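Local coordinates for peptidyl-prolyl cis-trans isomerase (PDB 5EX2), which probably catalyses cis-trans isomerisation of peptide bonds preceding proline, as a folding helper of the cyclophilin family, at residues A[238-241]-A[242-245]; A[52-55]-A[56-59]. All coordinates share one frame; numbering follows the deposited sequence. Where two conformers were deposited one is given.

Interaction 1: A[238-241]-A[242-245]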
loop_
_atom_site.group_PDB
_atom_site.type_symbol
_atom_site.label_atom_id
_atom_site.label_comp_id
_atom_site.label_asym_id
_atom_site.label_seq_id
_atom_site.Cartn_x
_atom_site.Cartn_y
_atom_site.Cartn_z
ATOM N N PRO A 238 8.505 -17.588 -10.850
ATOM C CA PRO A 238 8.753 -18.834 -10.120
ATOM C C PRO A 238 9.271 -18.642 -8.710
ATOM O O PRO A 238 9.025 -19.468 -7.851
ATOM C CB PRO A 238 9.802 -19.543 -10.977
ATOM C CG PRO A 238 10.457 -18.483 -11.744
ATOM C CD PRO A 238 9.396 -17.444 -12.012
ATOM N N MET A 239 9.987 -17.563 -8.442
ATOM C CA MET A 239 10.420 -17.347 -7.068
ATOM C C MET A 239 9.215 -17.149 -6.155
ATOM O O MET A 239 9.207 -17.597 -5.014
ATOM C CB MET A 239 11.361 -16.156 -6.975
ATOM C CG MET A 239 12.706 -16.467 -7.555
ATOM S SD MET A 239 13.887 -15.115 -7.519
ATOM C CE MET A 239 14.231 -15.026 -5.764
ATOM N N PHE A 240 8.191 -16.474 -6.653
ATOM C CA PHE A 240 7.022 -16.286 -5.821
ATOM C C PHE A 240 6.283 -17.616 -5.635
ATOM O O PHE A 240 5.730 -17.859 -4.574
ATOM C CB PHE A 240 6.079 -15.230 -6.381
ATOM C CG PHE A 240 5.048 -14.780 -5.376
ATOM C CD1 PHE A 240 5.436 -14.013 -4.281
ATOM C CD2 PHE A 240 3.718 -15.147 -5.485
ATOM C CE1 PHE A 240 4.528 -13.609 -3.333
ATOM C CE2 PHE A 240 2.805 -14.735 -4.535
ATOM C CZ PHE A 240 3.212 -13.966 -3.463
ATOM N N SER A 241 6.287 -18.469 -6.647
ATOM C CA SER A 241 5.723 -19.802 -6.493
ATOM C C SER A 241 6.405 -20.571 -5.358
ATOM O O SER A 241 5.759 -21.251 -4.560
ATOM C CB SER A 241 5.856 -20.550 -7.809
ATOM O OG SER A 241 5.252 -21.825 -7.757
ATOM N N LEU A 242 7.728 -20.458 -5.300
ATOM C CA LEU A 242 8.503 -21.105 -4.258
ATOM C C LEU A 242 8.210 -20.491 -2.896
ATOM O O LEU A 242 8.141 -21.189 -1.890
ATOM C CB LEU A 242 9.992 -20.984 -4.577
ATOM C CG LEU A 242 10.413 -21.783 -5.807
ATOM C CD1 LEU A 242 11.848 -21.463 -6.203
ATOM C CD2 LEU A 242 10.247 -23.279 -5.564
ATOM N N PHE A 243 8.063 -19.173 -2.867
ATOM C CA PHE A 243 7.700 -18.462 -1.647
ATOM C C PHE A 243 6.360 -18.950 -1.104
ATOM O O PHE A 243 6.249 -19.284 0.073
ATOM C CB PHE A 243 7.702 -16.961 -1.949
ATOM C CG PHE A 243 7.075 -16.093 -0.893
ATOM C CD1 PHE A 243 5.745 -15.730 -1.006
ATOM C CD2 PHE A 243 7.823 -15.580 0.156
ATOM C CE1 PHE A 243 5.147 -14.919 -0.062
ATOM C CE2 PHE A 243 7.227 -14.754 1.107
ATOM C CZ PHE A 243 5.892 -14.422 0.983
ATOM N N LEU A 244 5.353 -19.057 -1.960
ATOM C CA LEU A 244 4.050 -19.559 -1.529
ATOM C C LEU A 244 4.158 -20.995 -1.044
ATOM O O LEU A 244 3.563 -21.368 -0.042
ATOM C CB LEU A 244 3.037 -19.485 -2.662
ATOM C CG LEU A 244 2.596 -18.102 -3.101
ATOM C CD1 LEU A 244 1.694 -18.205 -4.309
ATOM C CD2 LEU A 244 1.856 -17.411 -1.986
ATOM N N ASP A 245 4.922 -21.810 -1.764
ATOM C CA ASP A 245 5.133 -23.187 -1.340
ATOM C C ASP A 245 5.685 -23.247 0.071
ATOM O O ASP A 245 5.243 -24.048 0.898
ATOM C CB ASP A 245 6.115 -23.928 -2.248
ATOM C CG ASP A 245 5.566 -24.226 -3.628
ATOM O OD1 ASP A 245 4.347 -24.077 -3.882
ATOM O OD2 ASP A 245 6.387 -24.657 -4.465
#

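Interaction 2: A[52-55]-A[56-59]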
loop_
_atom_site.group_PDB
_atom_site.type_symbol
_atom_site.label_atom_id
_atom_site.label_comp_id
_atom_site.label_asym_id
_atom_site.label_seq_id
_atom_site.Cartn_x
_atom_site.Cartn_y
_atom_site.Cartn_z
ATOM N N ARG A 52 0.324 12.272 -4.132
ATOM C CA ARG A 52 1.429 12.985 -4.779
ATOM C C ARG A 52 1.315 14.489 -4.582
ATOM O O ARG A 52 2.298 15.166 -4.270
ATOM C CB ARG A 52 1.481 12.694 -6.277
ATOM C CG ARG A 52 1.824 11.274 -6.636
ATOM C CD ARG A 52 2.316 11.182 -8.070
ATOM N NE ARG A 52 2.354 9.796 -8.514
ATOM C CZ ARG A 52 1.410 9.213 -9.239
ATOM N NH1 ARG A 52 0.338 9.887 -9.645
ATOM N NH2 ARG A 52 1.550 7.943 -9.573
ATOM N N LYS A 53 0.117 15.009 -4.776
ATOM C CA LYS A 53 -0.146 16.426 -4.623
ATOM C C LYS A 53 0.172 16.892 -3.209
ATOM O O LYS A 53 0.866 17.887 -3.027
ATOM C CB LYS A 53 -1.607 16.703 -4.978
ATOM C CG LYS A 53 -2.066 18.130 -4.798
ATOM C CD LYS A 53 -3.554 18.256 -5.139
ATOM C CE LYS A 53 -4.079 19.664 -4.880
ATOM N NZ LYS A 53 -3.613 20.639 -5.902
ATOM N N VAL A 54 -0.337 16.194 -2.200
ATOM C CA VAL A 54 -0.116 16.635 -0.821
ATOM C C VAL A 54 1.370 16.533 -0.451
ATOM O O VAL A 54 1.937 17.441 0.152
ATOM C CB VAL A 54 -0.997 15.832 0.164
ATOM C CG1 VAL A 54 -0.730 16.247 1.600
ATOM C CG2 VAL A 54 -2.465 16.044 -0.161
ATOM N N VAL A 55 2.019 15.448 -0.845
ATOM C CA VAL A 55 3.440 15.294 -0.580
ATOM C C VAL A 55 4.192 16.500 -1.131
ATOM O O VAL A 55 5.016 17.100 -0.438
ATOM C CB VAL A 55 3.993 13.968 -1.192
ATOM C CG1 VAL A 55 5.519 13.952 -1.188
ATOM C CG2 VAL A 55 3.464 12.774 -0.433
ATOM N N ARG A 56 3.868 16.887 -2.360
ATOM C CA ARG A 56 4.608 17.939 -3.048
ATOM C C ARG A 56 4.330 19.338 -2.505
ATOM O O ARG A 56 5.053 20.259 -2.825
ATOM C CB ARG A 56 4.324 17.862 -4.553
ATOM C CG ARG A 56 5.112 16.749 -5.179
ATOM C CD ARG A 56 4.582 16.381 -6.520
ATOM N NE ARG A 56 5.468 15.408 -7.131
ATOM C CZ ARG A 56 5.119 14.566 -8.092
ATOM N NH1 ARG A 56 3.872 14.542 -8.552
ATOM N NH2 ARG A 56 6.023 13.733 -8.579
ATOM N N THR A 57 3.310 19.492 -1.666
ATOM C CA THR A 57 3.125 20.765 -0.958
ATOM C C THR A 57 4.095 20.944 0.204
ATOM O O THR A 57 4.246 22.057 0.720
ATOM C CB THR A 57 1.714 20.927 -0.354
ATOM O OG1 THR A 57 1.549 19.998 0.726
ATOM C CG2 THR A 57 0.636 20.757 -1.398
ATOM N N GLY A 58 4.705 19.845 0.641
ATOM C CA GLY A 58 5.534 19.855 1.829
ATOM C C GLY A 58 4.751 19.786 3.128
ATOM O O GLY A 58 5.341 19.681 4.211
ATOM N N LEU A 59 3.426 19.810 3.045
ATOM C CA LEU A 59 2.617 19.990 4.243
ATOM C C LEU A 59 2.513 18.775 5.156
ATOM O O LEU A 59 2.083 18.900 6.299
ATOM C CB LEU A 59 1.214 20.442 3.849
ATOM C CG LEU A 59 1.164 21.855 3.275
ATOM C CD1 LEU A 59 -0.216 22.161 2.731
ATOM C CD2 LEU A 59 1.597 22.917 4.308
#

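Interaction 1: A[238-241]-A[242-245]
Phe240 and Phe243 meet on the buried side of a short amphipathic alpha-helix, residues 238-247, with Leu244 closing on Phe240 from the next turn. The two rings are near parallel, their planes 25° apart, but they are slid so far past each other that they barely overlap; the centroids stand 5.1 Å apart. The touch falls at one ring corner, where Phe240 CE1 comes to 3.4 Å from Phe243 CD1. Both aromatic side chains leave the helix with CG anti to the backbone N (chi1 -166° in Phe240), and this shared torsion lets residues three apart bring their rings together. Leu244 comes to the same side of the Phe240 ring plane as Phe243, but at the other CE corner, its CD1 lying 3.7 Å from Phe240 CE2. Beyond the helix, Phe123 meets Phe240 edge-to-face, Met233 of strand 229-233 also touches it, and Phe243 rests on Pro257.

Around the helix the packing thins. Pro238, Leu242 and Asp245 are exposed, and on this side the side chains of the two segments hardly meet. The regular i to i+4 backbone bonds run through both sides: Phe243 N to Met239 O and Leu244 N to Phe240 O on the buried one, Leu242 N to Pro238 O at 3.0 Å on the open one. Near the proline that opens the helix, Met239 N is bonded to Asn16 OD1. Asp245 turns its carboxylate back along the helix, but its polar partner is Arg249, one turn on, whose NE forms a salt bridge with OD1. The ladder's last rung here is Asp245 N to Ser241 O, 3.0 Å long with an N-H...O angle of 160°.

Interaction 2: A[52-55]-A[56-59]
Arg52 and Arg56, one helical turn apart, run side by side in the same direction, and NH1 of Arg56 comes alongside the aliphatic part of Arg52, 3.7 Å from its CD. The two guanidinium planes differ by 29°. Asp23 serves both: its O takes Arg52 NE and its OD1 pairs with Arg56 NH2. Asn24 OD1 takes Arg52 NH2, Asp221 OD2 pairs with Arg56 NE, and the two carboxylates probably offset the like charges. Arg52 O receives Arg56 N at 3.0 Å, an ordinary helical bond. At Lys53 the ladder falters, the bond from Thr57 N to Lys53 O being weak.

Val54 lies in the last turn of helix 45-57, which packs on strand 212-218 of the cyclophilin beta-barrel. Val54 O accepts twice from Thr57: OG1 lies in the carbonyl plane on a lone pair at 2.6 Å, whereas N stands well above that plane at 3.1 Å. The hydroxyl is placed by chi1 of 69°, which sets OG1 between the backbone N and the carbonyl carbon. OG1 then accepts from Leu59 N at 3.0 Å, an ST turn that carries the chain off the helix.

Val55 turns its side chain to Ala216 and Met218, and its O takes Gly58 N at 3.0 Å, the glycine having left helical angles with a positive phi of 80°.

Interactions 1 and 2 share no element and lie on opposite sides of the chain's centre, with about 23 Å between their nearest atoms. Each belongs to one short helix with a buried and an exposed side. In 238-245, most of a helix, side-chain contact across the segments is aromatic and aliphatic, on the side facing Phe123 and strand 229-233. In 52-59, a helix end, it involves two arginines lying side by side and a threonine hydroxyl, while the buried valines face the fold, Val55 against strand 212-218 and Val54 against helix 79-83. Regular i to i+4 bonding marks the first contact; in the second it gives way to shorter-range bonds and a turn.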